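PDB 6ZTK: mialostatin from Ixodes ricinus, which inhibits cysteine cathepsins of the tick midgut and of the host, and so restrains the proteolysis of blood proteins in the tick gut. Local coordinates for residues A47-S52 against S117-V122; T53-E56 against Y60-T63; S95-E98 against E102-Q105. All blocks are in the same frame, centred on the assembly; numbering follows the deposited sequence.

Overall arrangement
From the N terminus, helix 41-52 reaches the first segment of contact 1, whose partner on strand 113-122 follows only after two long strands of the antiparallel sheet. Contact 1 therefore closes a wide loop, binding the helix to the sheet, and both other contacts are nested inside it. Contact 2 closes first, a short loop leading from the end of the helix into strand 60-74; contact 3 opens later, between strands 78-92 and 113-122, and folds one loop on itself. These two run in series and touch through Tyr61 and Val97, and through Thr63 and Cys104. Contact 2 also touches contact 1, whereas contacts 1 and 3 stay about 6 Å apart at their nearest atoms.

Contact 1. Residues A47-S52 against S117-V122. With TRT (fragment of triton X-100), chain C; SO4 (sulfate ion), chain D.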
# COMPACT_ATOMS: atom_id res chain seq x y z
N ALA A 47 -0.45 3.92 1.37
CA ALA A 47 0.15 2.68 0.83
C ALA A 47 0.31 1.62 1.90
O ALA A 47 0.04 0.45 1.67
CB ALA A 47 1.47 3.02 0.14
N HIS A 48 0.72 2.04 3.10
CA HIS A 48 0.82 1.09 4.23
C HIS A 48 -0.60 0.56 4.56
O HIS A 48 -0.74 -0.64 4.82
CB HIS A 48 1.48 1.73 5.43
CG HIS A 48 2.97 1.74 5.32
ND1 HIS A 48 3.74 0.59 5.50
CD2 HIS A 48 3.84 2.74 5.04
CE1 HIS A 48 5.02 0.90 5.25
NE2 HIS A 48 5.11 2.19 4.94
N TYR A 49 -1.60 1.44 4.51
CA TYR A 49 -2.97 0.95 4.73
C TYR A 49 -3.29 -0.16 3.71
O TYR A 49 -3.78 -1.23 4.04
CB TYR A 49 -4.02 2.05 4.71
CG TYR A 49 -5.38 1.47 4.80
CD1 TYR A 49 -5.85 0.89 5.98
CD2 TYR A 49 -6.21 1.46 3.69
CE1 TYR A 49 -7.13 0.32 6.03
CE2 TYR A 49 -7.48 0.92 3.76
CZ TYR A 49 -7.90 0.29 4.90
OH TYR A 49 -9.19 -0.26 4.92
N ALA A 50 -2.99 0.09 2.43
CA ALA A 50 -3.33 -0.86 1.38
C ALA A 50 -2.67 -2.20 1.68
O ALA A 50 -3.27 -3.25 1.58
CB ALA A 50 -2.89 -0.31 0.03
N VAL A 51 -1.36 -2.21 1.97
CA VAL A 51 -0.64 -3.52 2.19
C VAL A 51 -1.21 -4.23 3.42
O VAL A 51 -1.26 -5.47 3.39
CB VAL A 51 0.90 -3.43 2.35
CG1 VAL A 51 1.54 -2.81 1.14
CG2 VAL A 51 1.42 -2.82 3.63
N SER A 52 -1.71 -3.47 4.37
CA SER A 52 -2.26 -4.08 5.62
C SER A 52 -3.51 -4.90 5.30
O SER A 52 -3.90 -5.73 6.15
CB SER A 52 -2.56 -3.07 6.64
OG SER A 52 -3.76 -2.37 6.48
N SER A 117 -2.57 0.05 -6.27
CA SER A 117 -3.78 -0.07 -5.43
C SER A 117 -4.58 1.21 -5.53
O SER A 117 -3.98 2.28 -5.49
CB SER A 117 -3.40 -0.37 -4.01
OG SER A 117 -4.55 -0.51 -3.18
N ILE A 118 -5.91 1.07 -5.71
CA ILE A 118 -6.80 2.24 -5.64
C ILE A 118 -7.53 2.22 -4.30
O ILE A 118 -8.11 1.20 -3.97
CB ILE A 118 -7.77 2.25 -6.81
CG1 ILE A 118 -7.00 2.39 -8.12
CG2 ILE A 118 -8.76 3.37 -6.61
CD1 ILE A 118 -7.85 2.18 -9.35
N ILE A 119 -7.49 3.34 -3.61
CA ILE A 119 -8.16 3.51 -2.30
C ILE A 119 -9.24 4.58 -2.46
O ILE A 119 -8.93 5.71 -2.90
CB ILE A 119 -7.16 3.86 -1.21
CG1 ILE A 119 -6.09 2.78 -1.11
CG2 ILE A 119 -7.88 4.04 0.11
CD1 ILE A 119 -5.15 3.08 -0.02
N TYR A 120 -10.44 4.22 -2.06
CA TYR A 120 -11.59 5.16 -1.99
C TYR A 120 -11.64 5.74 -0.58
O TYR A 120 -11.59 4.96 0.39
CB TYR A 120 -12.86 4.40 -2.30
CG TYR A 120 -14.13 5.13 -2.05
CD1 TYR A 120 -14.55 6.13 -2.89
CD2 TYR A 120 -14.93 4.76 -0.99
CE1 TYR A 120 -15.73 6.82 -2.70
CE2 TYR A 120 -16.14 5.44 -0.78
CZ TYR A 120 -16.53 6.45 -1.64
OH TYR A 120 -17.74 7.08 -1.44
N THR A 121 -11.75 7.04 -0.45
CA THR A 121 -11.91 7.66 0.88
C THR A 121 -13.07 8.62 0.90
O THR A 121 -13.43 9.24 -0.12
CB THR A 121 -10.63 8.39 1.30
OG1 THR A 121 -10.46 9.62 0.59
CG2 THR A 121 -9.39 7.55 1.12
N VAL A 122 -13.63 8.78 2.10
CA VAL A 122 -14.65 9.82 2.38
C VAL A 122 -14.10 10.59 3.57
O VAL A 122 -14.20 10.16 4.72
CB VAL A 122 -16.04 9.23 2.57
CG1 VAL A 122 -17.01 10.38 2.76
CG2 VAL A 122 -16.47 8.29 1.47
O24 TRT C . -19.98 -2.76 -3.32
C23 TRT C . -19.75 -1.72 -2.41
C22 TRT C . -18.34 -1.87 -1.92
O21 TRT C . -17.61 -0.66 -2.12
C20 TRT C . -16.96 -0.56 -3.39
C19 TRT C . -17.40 0.71 -4.08
O18 TRT C . -17.12 1.83 -3.25
C17 TRT C . -17.85 3.01 -3.59
C16 TRT C . -17.10 3.89 -4.58
O15 TRT C . -16.26 3.08 -5.41
C12 TRT C . -15.80 3.59 -6.60
C13 TRT C . -15.37 4.90 -6.75
C14 TRT C . -14.90 5.35 -7.98
C11 TRT C . -15.71 2.73 -7.68
C10 TRT C . -15.21 3.18 -8.88
C9 TRT C . -14.82 4.50 -9.08
C6 TRT C . -14.40 5.00 -10.47
C8 TRT C . -15.72 5.58 -10.98
C7 TRT C . -13.99 3.90 -11.47
C5 TRT C . -13.45 6.23 -10.46
C1 TRT C . -11.93 6.12 -10.18
C2 TRT C . -11.23 5.62 -11.43
C4 TRT C . -11.65 5.17 -9.03
C3 TRT C . -11.39 7.51 -9.80
S SO4 D . 7.39 4.40 3.73
O1 SO4 D . 7.25 2.96 3.79
O2 SO4 D . 7.20 4.87 2.37
O3 SO4 D . 8.72 4.74 4.17
O4 SO4 D . 6.42 5.04 4.60
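With CG1 anti to its carbonyl carbon (chi1 -58°) and CD1 extended beyond it, Ile119 sends its terminal methyl from strand 113-122 to the helix, where it meets Tyr49 and Ala50. Tyr49 CG lies anti to the backbone N (chi1 175°), which brings the ring to the same methyl: Ile119 CD1 sits at the ring edge, near its plane, 4.2 Å from Tyr49 CD2. Ala50 CB lies 4.1 Å from Ile119 CD1 and 3.6 Å from Ser117 OG. That hydroxyl makes its hydrogen bond within the sheet, to Ser132 O, so it offers the helix a surface for packing while its polar need is met on the neighbouring strand. The axes of 47-52 and 117-122 come within 9.4 Å at 103°, an approach to which the small Ala50 and Ser117 probably contribute. Beyond the interface, Lys128 makes a cation-pi contact with the Tyr49 ring. His48 NE2 donates to O1 of a sulfate, probably from the crystallisation liquor, but the 2.5 Å separation is short enough to be doubtful; the sulfur lies in the ring plane, and His48 ND1 is hydrogen-bonded to Tyr99 OH. Tyr120 lays one ring face under C16 of the Triton fragment, 3.7 Å above the plane and over the ring centre. A helix lying across the strands of an antiparallel sheet that wraps around it is the hallmark of the cystatin fold.

Contact 2. Residues T53-E56 against Y60-T63; sequences TQVE and YYDT
The side chains of Val55 and Tyr61 run alongside each other in the same direction, with Val55 CG1 3.6 Å from Tyr61 CE1. The valine's first torsion (chi1 -65°) sets CG1 beside its backbone N and anti to its carbonyl carbon, on the side facing the tyrosine. In Tyr61, CG also stands beside the backbone N (chi1 -70°), and the ring swings from the strand toward the loop, meeting the methyl obliquely. Ile93 touches both side chains, and Val97 packs on Tyr61 from another loop. This is the connection by which the cystatin helix, having ended, turns back into the first long strand of the sheet. A water spans the two sides of that loop: it donates to Gln54 O at 2.7 Å and accepts from Asp62 N at 2.9 Å, lying in the plane of the Tyr61 ring at its edge. The side chain of Gln54 folds away from the strand, and its NE2 donates to Thr53 OG1 at 2.9 Å, almost straight at 172° and with the hydroxyl oxygen in the amide plane. Thr53 OG1 is also hydrogen-bonded to Ala50 O, which ties the glutamine amide to the last turn of the helix. Asp62 OD2 forms a salt bridge with Arg58 NE in the loop just before the strand.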
# COMPACT_ATOMS: atom_id res chain seq x y z
N THR A 53 -4.18 -4.66 4.16
CA THR A 53 -5.45 -5.36 3.82
C THR A 53 -5.19 -6.67 3.09
O THR A 53 -6.16 -7.40 2.77
CB THR A 53 -6.37 -4.43 3.02
OG1 THR A 53 -5.81 -4.29 1.69
CG2 THR A 53 -6.63 -3.11 3.67
N GLN A 54 -3.93 -7.01 2.72
CA GLN A 54 -3.63 -8.11 1.81
C GLN A 54 -3.08 -9.30 2.58
O GLN A 54 -1.91 -9.30 3.02
CB GLN A 54 -2.74 -7.60 0.71
CG GLN A 54 -3.34 -6.43 -0.04
CD GLN A 54 -4.58 -6.84 -0.82
OE1 GLN A 54 -4.51 -7.72 -1.65
NE2 GLN A 54 -5.68 -6.23 -0.51
N VAL A 55 -3.95 -10.27 2.84
CA VAL A 55 -3.57 -11.46 3.68
C VAL A 55 -3.67 -12.78 2.93
O VAL A 55 -3.00 -13.75 3.31
CB VAL A 55 -4.39 -11.46 4.98
CG1 VAL A 55 -4.09 -10.28 5.91
CG2 VAL A 55 -5.90 -11.52 4.75
N GLU A 56 -4.53 -12.89 1.90
CA GLU A 56 -4.77 -14.19 1.23
C GLU A 56 -3.47 -14.77 0.71
O GLU A 56 -2.67 -14.05 0.15
CB GLU A 56 -5.77 -14.02 0.09
CG GLU A 56 -7.17 -13.95 0.59
CD GLU A 56 -7.85 -15.26 1.01
OE1 GLU A 56 -8.82 -15.17 1.78
OE2 GLU A 56 -7.51 -16.36 0.45
N TYR A 60 3.21 -13.99 6.04
CA TYR A 60 3.65 -12.68 6.51
C TYR A 60 2.94 -11.54 5.78
O TYR A 60 2.72 -11.65 4.55
CB TYR A 60 5.17 -12.48 6.33
CG TYR A 60 6.03 -13.45 7.09
CD1 TYR A 60 6.41 -14.66 6.54
CD2 TYR A 60 6.44 -13.11 8.34
CE1 TYR A 60 7.22 -15.54 7.26
CE2 TYR A 60 7.25 -13.98 9.07
CZ TYR A 60 7.64 -15.18 8.52
OH TYR A 60 8.45 -16.01 9.27
N TYR A 61 2.62 -10.46 6.49
CA TYR A 61 2.30 -9.19 5.81
C TYR A 61 3.44 -8.81 4.85
O TYR A 61 4.63 -8.95 5.22
CB TYR A 61 1.99 -8.04 6.75
CG TYR A 61 0.68 -8.18 7.48
CD1 TYR A 61 -0.52 -7.94 6.83
CD2 TYR A 61 0.65 -8.49 8.82
CE1 TYR A 61 -1.73 -8.02 7.52
CE2 TYR A 61 -0.53 -8.59 9.52
CZ TYR A 61 -1.73 -8.37 8.86
OH TYR A 61 -2.93 -8.50 9.55
N ASP A 62 3.08 -8.30 3.67
CA ASP A 62 4.06 -7.44 2.96
C ASP A 62 4.22 -6.12 3.69
O ASP A 62 3.33 -5.66 4.47
CB ASP A 62 3.62 -7.24 1.51
CG ASP A 62 3.79 -8.50 0.75
OD1 ASP A 62 4.77 -9.28 1.02
OD2 ASP A 62 2.83 -8.75 -0.08
N THR A 63 5.27 -5.36 3.32
CA THR A 63 5.39 -3.97 3.69
C THR A 63 5.88 -3.16 2.49
O THR A 63 6.28 -3.77 1.50
CB THR A 63 6.27 -3.78 4.95
OG1 THR A 63 6.12 -2.44 5.40
CG2 THR A 63 7.73 -4.07 4.70
O HOH W 1 0.32 -7.73 3.09

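Contact 3. Residues S95-E98 against E102-Q105; sequences SGVE and ELCQ. Unlike the reference sequence in segment 95-98: Ser95 (reference Thr).
Val97 and Leu103 meet through one methyl each, CG2 of the valine and CD2 of the leucine, 3.3 Å apart, too close to be taken at face value, so the exact separation is doubtful. Their side chains approach at a slant rather than alongside one another. Leu103 CD2 also comes within 4.2 Å of Glu98 O, just past the valine. In the leucine, CG lies opposite the backbone N (chi1 -176°) and CD2 continues outward, anti to CA, which carries that methyl to the valine, while in Val97 it is CG2 that takes the place opposite the backbone N and faces across the loop.

The next shell probably helps to hold the backbones that present these methyls. On one side, Ser95 OG accepts from Val97 N at 3.2 Å, an ST turn, and is hydrogen-bonded as well to Lys92 O at the end of the preceding strand. On the other side, Leu103 N is hydrogen-bonded to Ser100 OG, and Cys104 centres an inverse gamma turn closed by a weak bond from Gln105 N to Leu103 O. Cys104 is joined to Cys91 by a disulfide, which ties this part of the loop to strand 78-92, and both Val97 and Leu103 pack on Cys91. With the side-chain contact apolar, the placement of the two segments probably owes more to the disulfide and the local turns than to attraction between the methyls.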
# COMPACT_ATOMS: atom_id res chain seq x y z
N SER A 95 -0.43 -14.29 13.93
CA SER A 95 -0.08 -13.97 15.34
C SER A 95 -1.09 -13.06 16.03
O SER A 95 -0.93 -12.69 17.26
CB SER A 95 1.27 -13.34 15.37
OG SER A 95 1.14 -12.07 14.77
N GLY A 96 -2.08 -12.54 15.32
CA GLY A 96 -3.02 -11.59 15.90
C GLY A 96 -2.40 -10.19 15.97
O GLY A 96 -2.92 -9.40 16.65
N VAL A 97 -1.23 -10.00 15.34
CA VAL A 97 -0.51 -8.69 15.33
C VAL A 97 -1.32 -7.68 14.50
O VAL A 97 -1.76 -8.02 13.46
CB VAL A 97 0.93 -8.82 14.78
CG1 VAL A 97 1.02 -9.06 13.27
CG2 VAL A 97 1.75 -7.60 15.13
N GLU A 98 -1.45 -6.45 14.98
CA GLU A 98 -1.93 -5.31 14.17
C GLU A 98 -0.79 -4.88 13.23
O GLU A 98 0.34 -4.63 13.73
CB GLU A 98 -2.31 -4.20 15.16
CG GLU A 98 -2.96 -2.98 14.57
CD GLU A 98 -3.11 -1.83 15.57
OE1 GLU A 98 -3.03 -2.06 16.81
OE2 GLU A 98 -3.30 -0.68 15.12
N GLU A 102 6.03 0.67 11.53
CA GLU A 102 7.14 0.54 12.55
C GLU A 102 7.44 -0.95 12.91
O GLU A 102 8.63 -1.44 12.94
CB GLU A 102 6.72 1.29 13.81
CG GLU A 102 6.23 2.69 13.53
CD GLU A 102 4.73 2.88 13.75
OE1 GLU A 102 3.91 2.67 12.82
OE2 GLU A 102 4.38 3.20 14.91
N LEU A 103 6.38 -1.71 13.17
CA LEU A 103 6.60 -3.11 13.61
C LEU A 103 6.92 -4.04 12.43
O LEU A 103 7.77 -4.93 12.52
CB LEU A 103 5.34 -3.55 14.32
CG LEU A 103 5.40 -4.93 14.93
CD1 LEU A 103 6.53 -4.97 15.99
CD2 LEU A 103 4.09 -5.31 15.52
N CYS A 104 6.20 -3.85 11.31
CA CYS A 104 6.29 -4.80 10.20
C CYS A 104 7.40 -4.38 9.25
O CYS A 104 7.13 -3.98 8.11
CB CYS A 104 4.96 -4.93 9.52
SG CYS A 104 3.67 -5.43 10.70
N GLN A 105 8.63 -4.40 9.75
CA GLN A 105 9.79 -4.02 8.91
C GLN A 105 10.05 -5.04 7.83
O GLN A 105 9.72 -6.21 7.94
CB GLN A 105 11.05 -3.91 9.80
CG GLN A 105 10.92 -2.73 10.73
CD GLN A 105 11.10 -1.42 10.02
OE1 GLN A 105 12.11 -1.23 9.34
NE2 GLN A 105 10.13 -0.53 10.11